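Local structure of endo-beta-1,4-glucanase (cellulase B) (Bacillus halodurans, 4V2X) at residues R92-I95 with E96-D100; N253-Y256 with Q257-K261; L441-K444 with A445-S449; M543-T546 with E547-R551. The protein hydrolyses beta-1,4-glucan chains with a family 5 glycoside hydrolase module that is joined to an Ig-like module and a CBM46 carbohydrate-binding module. All coordinates share one frame; numbering follows the deposited sequence. Where two conformers were deposited one is given.

Contact 1: residues R92-I95 with E96-D100; sequences RELI and EQIAD
Arg92 lays its aliphatic chain against the carboxylate of Glu96, one helical turn on. The two side chains cross at about a right angle. Arg92 NH1 bonds Glu96 OE2 at 2.9 Å, a salt bridge with an N-H...O angle of 155°. The oxygen lies at the edge of the guanidinium, close to its plane, but is met on its anti side, somewhat out of the carboxylate plane. Arg92 CG also passes Glu96 OE2 at 3.4 Å. The arginine chain runs extended from CG to NE, which carries the guanidinium onward to Glu141 and Glu142 as well. Three carboxylates thus share one positive group.

This is i to i+4 pairing on helix 92-100, which links strands 68-70 and 105-108 of the (beta/alpha)8 barrel of the catalytic module. A second such pair is Glu93 with Gln97. Their side chains run side by side in the same direction, with carboxylate and amide nearly coplanar. The bond from Gln97 NE2 to Glu93 OE2 is weak at 3.4 Å. A bend at chi2 lays the Gln97 amide beside the Glu93 carboxylate; Gln97 OE1 also hydrogen-bonds a glycerol, probably from the crystallisation liquor.

On the buried side Leu94 CD1 meets Ile98 CG1 at 4.3 Å. Phe364 packs on both residues. Ile95 turns to Val135 and Ala139 of helix 126-141. The backbone bond from Ile98 N to Leu94 O is 3.0 Å long.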
loop_
_atom_site.group_PDB
_atom_site.type_symbol
_atom_site.label_atom_id
_atom_site.label_comp_id
_atom_site.label_asym_id
_atom_site.label_seq_id
_atom_site.Cartn_x
_atom_site.Cartn_y
_atom_site.Cartn_z
ATOM N N ARG A 92 -34.949 -27.549 0.310
ATOM C CA ARG A 92 -33.893 -28.541 0.441
ATOM C C ARG A 92 -33.658 -29.233 -0.902
ATOM O O ARG A 92 -32.528 -29.572 -1.247
ATOM C CB ARG A 92 -34.225 -29.584 1.516
ATOM C CG ARG A 92 -33.009 -30.414 1.888
ATOM C CD ARG A 92 -33.290 -31.485 2.928
ATOM N NE ARG A 92 -32.052 -31.860 3.612
ATOM C CZ ARG A 92 -31.059 -32.565 3.071
ATOM N NH1 ARG A 92 -31.130 -33.011 1.817
ATOM N NH2 ARG A 92 -29.977 -32.831 3.795
ATOM N N GLU A 93 -34.739 -29.436 -1.651
ATOM C CA GLU A 93 -34.665 -30.130 -2.924
ATOM C C GLU A 93 -33.751 -29.401 -3.912
ATOM O O GLU A 93 -33.007 -30.041 -4.644
ATOM C CB GLU A 93 -36.065 -30.321 -3.512
ATOM C CG GLU A 93 -36.086 -31.116 -4.804
ATOM C CD GLU A 93 -37.457 -31.685 -5.136
ATOM O OE1 GLU A 93 -38.449 -31.333 -4.461
ATOM O OE2 GLU A 93 -37.533 -32.488 -6.086
ATOM N N LEU A 94 -33.792 -28.073 -3.926
ATOM C CA LEU A 94 -32.900 -27.307 -4.823
ATOM C C LEU A 94 -31.434 -27.648 -4.581
ATOM O O LEU A 94 -30.663 -27.878 -5.519
ATOM C CB LEU A 94 -33.108 -25.805 -4.627
ATOM C CG LEU A 94 -32.177 -24.891 -5.434
ATOM C CD1 LEU A 94 -32.337 -25.132 -6.931
ATOM C CD2 LEU A 94 -32.455 -23.447 -5.069
ATOM N N ILE A 95 -31.051 -27.652 -3.311
ATOM C CA ILE A 95 -29.684 -27.952 -2.913
ATOM C C ILE A 95 -29.319 -29.404 -3.269
ATOM O O ILE A 95 -28.240 -29.662 -3.796
ATOM C CB ILE A 95 -29.465 -27.688 -1.403
ATOM C CG1 ILE A 95 -29.878 -26.257 -1.016
ATOM C CG2 ILE A 95 -28.014 -27.941 -1.020
ATOM C CD1 ILE A 95 -29.227 -25.145 -1.816
ATOM N N GLU A 96 -30.225 -30.340 -2.985
ATOM C CA GLU A 96 -30.048 -31.743 -3.378
ATOM C C GLU A 96 -29.818 -31.865 -4.879
ATOM O O GLU A 96 -28.917 -32.577 -5.316
ATOM C CB GLU A 96 -31.283 -32.572 -3.012
ATOM C CG GLU A 96 -31.530 -32.734 -1.522
ATOM C CD GLU A 96 -32.904 -33.313 -1.206
ATOM O OE1 GLU A 96 -33.567 -33.852 -2.114
ATOM O OE2 GLU A 96 -33.325 -33.230 -0.038
ATOM N N GLN A 97 -30.645 -31.172 -5.654
ATOM C CA GLN A 97 -30.617 -31.278 -7.112
ATOM C C GLN A 97 -29.323 -30.706 -7.686
ATOM O O GLN A 97 -28.730 -31.287 -8.596
ATOM C CB GLN A 97 -31.829 -30.570 -7.722
ATOM C CG GLN A 97 -33.171 -31.207 -7.375
ATOM C CD GLN A 97 -33.575 -32.323 -8.313
ATOM O OE1 GLN A 97 -32.818 -32.720 -9.190
ATOM N NE2 GLN A 97 -34.782 -32.845 -8.120
ATOM N N ILE A 98 -28.879 -29.573 -7.151
ATOM C CA ILE A 98 -27.617 -28.975 -7.579
ATOM C C ILE A 98 -26.450 -29.911 -7.276
ATOM O O ILE A 98 -25.550 -30.080 -8.095
ATOM C CB ILE A 98 -27.423 -27.569 -6.949
ATOM C CG1 ILE A 98 -28.324 -26.545 -7.665
ATOM C CG2 ILE A 98 -25.962 -27.122 -6.988
ATOM C CD1 ILE A 98 -28.050 -26.375 -9.154
ATOM N N ALA A 99 -26.474 -30.533 -6.104
ATOM C CA ALA A 99 -25.444 -31.491 -5.740
ATOM C C ALA A 99 -25.459 -32.686 -6.694
ATOM O O ALA A 99 -24.405 -33.164 -7.111
ATOM C CB ALA A 99 -25.630 -31.945 -4.300
ATOM N N ASP A 100 -26.656 -33.150 -7.040
ATOM C CA ASP A 100 -26.818 -34.309 -7.925
ATOM C C ASP A 100 -26.347 -34.035 -9.347
ATOM O O ASP A 100 -25.924 -34.957 -10.038
ATOM C CB ASP A 100 -28.272 -34.783 -7.945
ATOM C CG ASP A 100 -28.682 -35.483 -6.657
ATOM O OD1 ASP A 100 -27.796 -35.894 -5.874
ATOM O OD2 ASP A 100 -29.900 -35.628 -6.432
#

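Contact 2: residues N253-Y256 with Q257-K261; sequences NNLY and QTIDK
Leu255 has CG anti to its own N (chi1 174°), while Ile259 keeps CG1 beside its N and extends on to CD1. These settings bring Leu255 CG and Ile259 CD1 to 3.8 Å, with the two chains crossing at a slant. Leu255 CD1 also rests on the isoleucine, 3.9 Å from Ile259 CD1.

The residues are one turn apart on helix 249-262 of the catalytic (beta/alpha)8 barrel. Ile259 N bonds Leu255 O at 2.9 Å, and Asp260 N bonds Tyr256 O at 2.8 Å. Beside this bond the Tyr256 and Asp260 side chains cross at a slant, with Tyr256 CE2 4.0 Å from Asp260 CB. The ring and carboxylate planes are 28° apart. Arg311 makes a cation-pi contact with the same ring.

Asn254 and Gln257 point the same way, their amide planes 73° apart. One water bridges them, donating to Asn254 OD1 at 3.0 Å and to Gln257 OE1 at 2.8 Å. Both amide oxygens are thereby satisfied by one molecule.

Thr258 OG1 and Lys261 NZ both bond Asp216 OD2. Asp216 is a calcium ligand, which is consistent with a second-shell place for both residues at that site. Lys261 also reaches Asp217 of the second subunit. Helix 209-227 lies beside Asn254 and Thr258. Leu255 and Ile259 face strand 267-273, and Phe308 of helix 291-309 packs on Leu255, Tyr256 and Ile259.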
loop_
_atom_site.group_PDB
_atom_site.type_symbol
_atom_site.label_atom_id
_atom_site.label_comp_id
_atom_site.label_asym_id
_atom_site.label_seq_id
_atom_site.Cartn_x
_atom_site.Cartn_y
_atom_site.Cartn_z
ATOM N N ASN A 253 -1.685 -7.604 -7.711
ATOM C CA ASN A 253 -0.543 -7.301 -6.850
ATOM C C ASN A 253 -0.978 -6.821 -5.476
ATOM O O ASN A 253 -0.423 -7.250 -4.462
ATOM C CB ASN A 253 0.382 -6.261 -7.493
ATOM C CG ASN A 253 1.177 -6.821 -8.659
ATOM O OD1 ASN A 253 1.256 -8.030 -8.848
ATOM N ND2 ASN A 253 1.776 -5.940 -9.444
ATOM N N ASN A 254 -1.960 -5.928 -5.437
ATOM C CA ASN A 254 -2.436 -5.408 -4.160
ATOM C C ASN A 254 -3.047 -6.490 -3.281
ATOM O O ASN A 254 -2.844 -6.482 -2.070
ATOM C CB ASN A 254 -3.406 -4.248 -4.364
ATOM C CG ASN A 254 -2.727 -3.021 -4.951
ATOM O OD1 ASN A 254 -1.511 -2.875 -4.877
ATOM N ND2 ASN A 254 -3.507 -2.141 -5.538
ATOM N N LEU A 255 -3.803 -7.418 -3.873
ATOM C CA LEU A 255 -4.361 -8.524 -3.095
ATOM C C LEU A 255 -3.245 -9.449 -2.609
ATOM O O LEU A 255 -3.293 -9.958 -1.489
ATOM C CB LEU A 255 -5.381 -9.326 -3.909
ATOM C CG LEU A 255 -5.915 -10.589 -3.223
ATOM C CD1 LEU A 255 -6.604 -10.265 -1.901
ATOM C CD2 LEU A 255 -6.862 -11.339 -4.150
ATOM N N TYR A 256 -2.262 -9.693 -3.467
ATOM C CA TYR A 256 -1.120 -10.510 -3.067
ATOM C C TYR A 256 -0.415 -9.895 -1.860
ATOM O O TYR A 256 -0.101 -10.595 -0.896
ATOM C CB TYR A 256 -0.125 -10.673 -4.213
ATOM C CG TYR A 256 1.043 -11.529 -3.802
ATOM C CD1 TYR A 256 0.983 -12.913 -3.913
ATOM C CD2 TYR A 256 2.186 -10.957 -3.245
ATOM C CE1 TYR A 256 2.044 -13.705 -3.513
ATOM C CE2 TYR A 256 3.248 -11.746 -2.837
ATOM C CZ TYR A 256 3.169 -13.118 -2.978
ATOM O OH TYR A 256 4.226 -13.914 -2.581
ATOM N N GLN A 257 -0.180 -8.587 -1.920
ATOM C CA GLN A 257 0.440 -7.868 -0.805
ATOM C C GLN A 257 -0.323 -8.088 0.495
ATOM O O GLN A 257 0.275 -8.339 1.545
ATOM C CB GLN A 257 0.515 -6.373 -1.099
ATOM C CG GLN A 257 1.538 -5.984 -2.155
ATOM C CD GLN A 257 1.390 -4.534 -2.582
ATOM O OE1 GLN A 257 0.928 -3.692 -1.806
ATOM N NE2 GLN A 257 1.781 -4.233 -3.820
ATOM N N THR A 258 -1.648 -8.003 0.431
ATOM C CA THR A 258 -2.475 -8.192 1.618
ATOM C C THR A 258 -2.390 -9.630 2.141
ATOM O O THR A 258 -2.238 -9.861 3.348
ATOM C CB THR A 258 -3.941 -7.814 1.325
ATOM O OG1 THR A 258 -4.009 -6.424 0.976
ATOM C CG2 THR A 258 -4.841 -8.088 2.519
ATOM N N ILE A 259 -2.492 -10.598 1.238
ATOM C CA ILE A 259 -2.422 -12.003 1.617
ATOM C C ILE A 259 -1.045 -12.329 2.203
ATOM O O ILE A 259 -0.957 -13.020 3.211
ATOM C CB ILE A 259 -2.754 -12.932 0.424
ATOM C CG1 ILE A 259 -4.246 -12.843 0.106
ATOM C CG2 ILE A 259 -2.376 -14.378 0.730
ATOM C CD1 ILE A 259 -4.660 -13.537 -1.177
ATOM N N ASP A 260 0.009 -11.820 1.572
ATOM C CA ASP A 260 1.390 -12.057 2.024
ATOM C C ASP A 260 1.590 -11.531 3.450
ATOM O O ASP A 260 2.172 -12.205 4.307
ATOM C CB ASP A 260 2.370 -11.378 1.057
ATOM C CG ASP A 260 3.823 -11.756 1.313
ATOM O OD1 ASP A 260 4.089 -12.907 1.686
ATOM O OD2 ASP A 260 4.699 -10.894 1.110
ATOM N N LYS A 261 1.085 -10.325 3.688
ATOM C CA LYS A 261 1.160 -9.656 4.982
ATOM C C LYS A 261 0.529 -10.462 6.117
ATOM O O LYS A 261 1.063 -10.518 7.231
ATOM C CB LYS A 261 0.447 -8.304 4.873
ATOM C CG LYS A 261 0.389 -7.502 6.155
ATOM C CD LYS A 261 -0.536 -6.306 6.008
ATOM C CE LYS A 261 -2.004 -6.703 6.042
ATOM N NZ LYS A 261 -2.872 -5.495 6.062
HETATM O O HOH W 1 0.084 -1.287 -2.958
#

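Contact 3: residues L441-K444 with A445-S449; sequences LTVK and AHVLS
Val443 packs against Val447 and Leu448 on the buried side of a strand-to-helix turn. Its CG1 does the touching. Val443 CG1 lies 3.9 Å from Val447 CG1, and the two valines cross at about a right angle. The same methyl, Val443 CG1, is 4.1 Å from Leu448 CD2. Both valines hold CG1 anti to N (chi1 -174° and 174°), and in each it is this branch that meets the other. Leu421, Ala423 and Val477 of the facing sheet close over this cluster. It lies in the Ig-like module, where strand 440-443 runs into helix 445-452.

The other side is more polar and open to solvent at His446. The His446 ring lies alongside Lys444 and points the same way, with His446 CE1 3.5 Å from Lys444 CB. A chi1 of 63° sets the imidazole between backbone N and carbonyl carbon, where its CE1 meets the lysine. The polar ends go elsewhere. His446 NE2 bonds Asp433, and Lys444 NZ makes a salt bridge to Glu435. Lys444 NZ and His446 ND1 remain 6.8 Å apart.

Lys444 is the N-cap residue. Lys444 O takes Val447 N at 3.0 Å, with the donor well above the carbonyl plane. Lys444 O also takes Leu448 N, weakly, at 3.4 Å. The first turn thus mixes a 3-10-like i+3 bond with a weak i+4 bond. Asp406 binds Ala445 N, so a carboxylate from another loop serves the helix start. Three acidic residues, Asp406, Asp433 and Glu435, thus lie near this end. Their charge would be expected to suit both the lysine and the positive end of the helix dipole.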
loop_
_atom_site.group_PDB
_atom_site.type_symbol
_atom_site.label_atom_id
_atom_site.label_comp_id
_atom_site.label_asym_id
_atom_site.label_seq_id
_atom_site.Cartn_x
_atom_site.Cartn_y
_atom_site.Cartn_z
ATOM N N LEU A 441 -15.698 -30.552 -42.231
ATOM C CA LEU A 441 -16.828 -31.478 -42.292
ATOM C C LEU A 441 -17.779 -31.109 -43.420
ATOM O O LEU A 441 -18.311 -29.998 -43.448
ATOM C CB LEU A 441 -17.606 -31.456 -40.976
ATOM C CG LEU A 441 -18.859 -32.338 -40.902
ATOM C CD1 LEU A 441 -18.504 -33.813 -41.013
ATOM C CD2 LEU A 441 -19.622 -32.071 -39.614
ATOM N N THR A 442 -18.011 -32.047 -44.330
ATOM C CA THR A 442 -18.996 -31.859 -45.385
ATOM C C THR A 442 -20.223 -32.715 -45.105
ATOM O O THR A 442 -20.115 -33.933 -44.953
ATOM C CB THR A 442 -18.425 -32.233 -46.770
ATOM O OG1 THR A 442 -17.343 -31.360 -47.091
ATOM C CG2 THR A 442 -19.490 -32.115 -47.841
ATOM N N VAL A 443 -21.382 -32.069 -45.022
ATOM C CA VAL A 443 -22.656 -32.766 -44.974
ATOM C C VAL A 443 -23.243 -32.768 -46.387
ATOM O O VAL A 443 -23.471 -31.711 -46.978
ATOM C CB VAL A 443 -23.646 -32.098 -43.996
ATOM C CG1 VAL A 443 -24.911 -32.939 -43.871
ATOM C CG2 VAL A 443 -23.008 -31.892 -42.630
ATOM N N LYS A 444 -23.505 -33.957 -46.922
ATOM C CA LYS A 444 -23.940 -34.075 -48.316
ATOM C C LYS A 444 -25.365 -33.541 -48.532
ATOM O O LYS A 444 -26.238 -33.659 -47.664
ATOM C CB LYS A 444 -23.832 -35.526 -48.796
ATOM C CG LYS A 444 -22.421 -36.094 -48.781
ATOM C CD LYS A 444 -21.551 -35.519 -49.885
ATOM C CE LYS A 444 -20.088 -35.899 -49.702
ATOM N NZ LYS A 444 -19.833 -37.357 -49.856
ATOM N N ALA A 445 -25.573 -32.957 -49.709
ATOM C CA ALA A 445 -26.842 -32.350 -50.106
ATOM C C ALA A 445 -28.079 -33.200 -49.817
ATOM O O ALA A 445 -29.084 -32.680 -49.326
ATOM C CB ALA A 445 -26.795 -32.011 -51.594
ATOM N N HIS A 446 -28.015 -34.495 -50.125
ATOM C CA HIS A 446 -29.191 -35.359 -49.968
ATOM C C HIS A 446 -29.630 -35.473 -48.514
ATOM O O HIS A 446 -30.812 -35.656 -48.239
ATOM C CB HIS A 446 -28.980 -36.751 -50.589
ATOM C CG HIS A 446 -27.887 -37.549 -49.953
ATOM N ND1 HIS A 446 -26.575 -37.472 -50.365
ATOM C CD2 HIS A 446 -27.909 -38.451 -48.942
ATOM C CE1 HIS A 446 -25.835 -38.284 -49.634
ATOM N NE2 HIS A 446 -26.620 -38.893 -48.764
ATOM N N VAL A 447 -28.679 -35.351 -47.589
ATOM C CA VAL A 447 -28.994 -35.344 -46.156
ATOM C C VAL A 447 -29.750 -34.070 -45.789
ATOM O O VAL A 447 -30.758 -34.116 -45.089
ATOM C CB VAL A 447 -27.720 -35.449 -45.291
ATOM C CG1 VAL A 447 -28.055 -35.289 -43.809
ATOM C CG2 VAL A 447 -27.003 -36.773 -45.543
ATOM N N LEU A 448 -29.256 -32.933 -46.267
ATOM C CA LEU A 448 -29.886 -31.649 -45.996
ATOM C C LEU A 448 -31.252 -31.557 -46.671
ATOM O O LEU A 448 -32.198 -31.039 -46.088
ATOM C CB LEU A 448 -28.974 -30.500 -46.442
ATOM C CG LEU A 448 -27.616 -30.445 -45.729
ATOM C CD1 LEU A 448 -26.683 -29.454 -46.410
ATOM C CD2 LEU A 448 -27.772 -30.093 -44.258
ATOM N N SER A 449 -31.344 -32.078 -47.891
ATOM C CA SER A 449 -32.618 -32.144 -48.603
ATOM C C SER A 449 -33.639 -33.005 -47.851
ATOM O O SER A 449 -34.799 -32.631 -47.749
ATOM C CB SER A 449 -32.410 -32.665 -50.030
ATOM O OG SER A 449 -33.641 -32.741 -50.719
#

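Contact 4: residues M543-T546 with E547-R551; sequences MKLT and EAFFR
Thr546 caps the short helix 547-551 with its hydroxyl. Thr546 OG1 accepts from Phe549 N at 3.1 Å, with an N-H...O angle of 154°. This is an N-cap at a strand-to-helix turn of the CBM46 module, where strand 542-545 lies between strands 495-500 and 534-537 of an antiparallel sheet. The carbonyl of the same residue starts the helical bonding. Phe550 N reaches Thr546 O at 3.2 Å. One residue thus binds two successive N-H groups of the first turn, one by its side chain and one by its backbone. A chi1 of 66° places OG1 between the backbone N and the carbonyl carbon, facing the helix start.

Beside the cap, Leu545 meets Phe550. Leu545 CB lies 3.7 Å from Phe550 CE2, and Leu545 CD1 is 3.9 Å from Phe550 CZ. The two side chains cross at a slant. Leu545 CB also touches the other ring, 4.3 Å from Phe549 CD2. The leucine therefore joins the end of the strand to both aromatic residues of the helix.

Further out, neighbouring strands and loops surround these groups. The Thr546 hydroxyl is also bonded to the carbonyl of Tyr532, which lies before strand 534-537. Leu545 pairs by backbone with Phe495 and packs on Met509 and Leu560. Phe549 rests on Ala511 of strand 506-513, and Phe550 on Val492. The strand and helix axes make an angle of 46°. Between the rings, Phe549 CD2 sits over the centre of the Phe550 ring, 3.8 Å above its plane.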
loop_
_atom_site.group_PDB
_atom_site.type_symbol
_atom_site.label_atom_id
_atom_site.label_comp_id
_atom_site.label_asym_id
_atom_site.label_seq_id
_atom_site.Cartn_x
_atom_site.Cartn_y
_atom_site.Cartn_z
ATOM N N MET A 543 -39.531 -5.749 -35.147
ATOM C CA MET A 543 -38.203 -5.332 -34.721
ATOM C C MET A 543 -38.374 -4.111 -33.829
ATOM O O MET A 543 -38.818 -3.057 -34.294
ATOM C CB MET A 543 -37.353 -4.974 -35.933
ATOM C CG MET A 543 -35.894 -4.764 -35.618
ATOM S SD MET A 543 -35.088 -6.344 -35.332
ATOM C CE MET A 543 -34.984 -6.982 -36.999
ATOM N N LYS A 544 -38.017 -4.259 -32.556
ATOM C CA LYS A 544 -38.189 -3.201 -31.565
ATOM C C LYS A 544 -36.948 -2.320 -31.507
ATOM O O LYS A 544 -35.834 -2.829 -31.442
ATOM C CB LYS A 544 -38.442 -3.818 -30.183
ATOM C CG LYS A 544 -38.795 -2.823 -29.084
ATOM C CD LYS A 544 -39.783 -1.783 -29.586
ATOM C CE LYS A 544 -40.858 -1.447 -28.568
ATOM N NZ LYS A 544 -40.382 -0.522 -27.509
ATOM N N LEU A 545 -37.151 -1.007 -31.542
ATOM C CA LEU A 545 -36.085 -0.041 -31.265
ATOM C C LEU A 545 -36.504 0.598 -29.959
ATOM O O LEU A 545 -37.606 1.138 -29.871
ATOM C CB LEU A 545 -35.965 1.028 -32.356
ATOM C CG LEU A 545 -35.698 0.544 -33.783
ATOM C CD1 LEU A 545 -35.481 1.729 -34.706
ATOM C CD2 LEU A 545 -34.503 -0.389 -33.840
ATOM N N THR A 546 -35.642 0.541 -28.952
ATOM C CA THR A 546 -36.054 0.901 -27.590
ATOM C C THR A 546 -36.066 2.399 -27.339
ATOM O O THR A 546 -35.429 3.187 -28.054
ATOM C CB THR A 546 -35.136 0.268 -26.538
ATOM O OG1 THR A 546 -33.828 0.821 -26.661
ATOM C CG2 THR A 546 -35.088 -1.253 -26.691
ATOM N N GLU A 547 -36.767 2.794 -26.284
ATOM C CA GLU A 547 -36.731 4.189 -25.852
ATOM C C GLU A 547 -35.314 4.619 -25.466
ATOM O O GLU A 547 -34.912 5.757 -25.715
ATOM C CB GLU A 547 -37.696 4.426 -24.688
ATOM C CG GLU A 547 -37.878 5.906 -24.398
ATOM C CD GLU A 547 -39.045 6.217 -23.482
ATOM O OE1 GLU A 547 -39.960 5.374 -23.344
ATOM O OE2 GLU A 547 -39.043 7.329 -22.906
ATOM N N ALA A 548 -34.543 3.704 -24.887
ATOM C CA ALA A 548 -33.155 3.999 -24.514
ATOM C C ALA A 548 -32.304 4.315 -25.740
ATOM O O ALA A 548 -31.411 5.156 -25.682
ATOM C CB ALA A 548 -32.556 2.829 -23.757
ATOM N N PHE A 549 -32.576 3.627 -26.845
ATOM C CA PHE A 549 -31.921 3.944 -28.118
ATOM C C PHE A 549 -32.230 5.383 -28.519
ATOM O O PHE A 549 -31.321 6.171 -28.762
ATOM C CB PHE A 549 -32.372 2.979 -29.211
ATOM C CG PHE A 549 -31.927 3.358 -30.603
ATOM C CD1 PHE A 549 -30.606 3.196 -30.995
ATOM C CD2 PHE A 549 -32.848 3.816 -31.537
ATOM C CE1 PHE A 549 -30.204 3.516 -32.285
ATOM C CE2 PHE A 549 -32.455 4.134 -32.831
ATOM C CZ PHE A 549 -31.132 3.983 -33.204
ATOM N N PHE A 550 -33.516 5.718 -28.576
ATOM C CA PHE A 550 -33.928 7.042 -29.032
ATOM C C PHE A 550 -33.485 8.183 -28.119
ATOM O O PHE A 550 -33.291 9.303 -28.591
ATOM C CB PHE A 550 -35.436 7.083 -29.264
ATOM C CG PHE A 550 -35.874 6.308 -30.470
ATOM C CD1 PHE A 550 -35.487 6.708 -31.742
ATOM C CD2 PHE A 550 -36.664 5.181 -30.342
ATOM C CE1 PHE A 550 -35.883 5.999 -32.861
ATOM C CE2 PHE A 550 -37.071 4.469 -31.461
ATOM C CZ PHE A 550 -36.677 4.878 -32.722
ATOM N N ARG A 551 -33.301 7.907 -26.830
ATOM C CA ARG A 551 -32.798 8.934 -25.907
ATOM C C ARG A 551 -31.437 9.489 -26.335
ATOM O O ARG A 551 -31.090 10.617 -25.992
ATOM C CB ARG A 551 -32.706 8.405 -24.470
ATOM C CG ARG A 551 -34.016 8.459 -23.706
ATOM C CD ARG A 551 -33.799 8.464 -22.201
ATOM N NE ARG A 551 -33.181 7.231 -21.723
ATOM C CZ ARG A 551 -33.831 6.093 -21.478
ATOM N NH1 ARG A 551 -35.144 5.997 -21.673
ATOM N NH2 ARG A 551 -33.157 5.036 -21.038
#

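The four contacts follow one another along the chain and none touches another. Contacts 1 and 2 belong to the catalytic barrel, on helices that follow its first and fifth strands. Their centres are 36 Å apart. Contact 2 lies near a bound calcium ion: the Thr258 side chain is about 7 Å from it. Contacts 3 and 4 lie in the Ig-like and CBM46 modules, with nearest atoms about 25 Å apart. Both join a strand to a helix, but only contact 4 caps that helix with its own N-cap side chain. Contacts 2 and 3 have centres 57 Å apart, on opposite sides of the chain's centre.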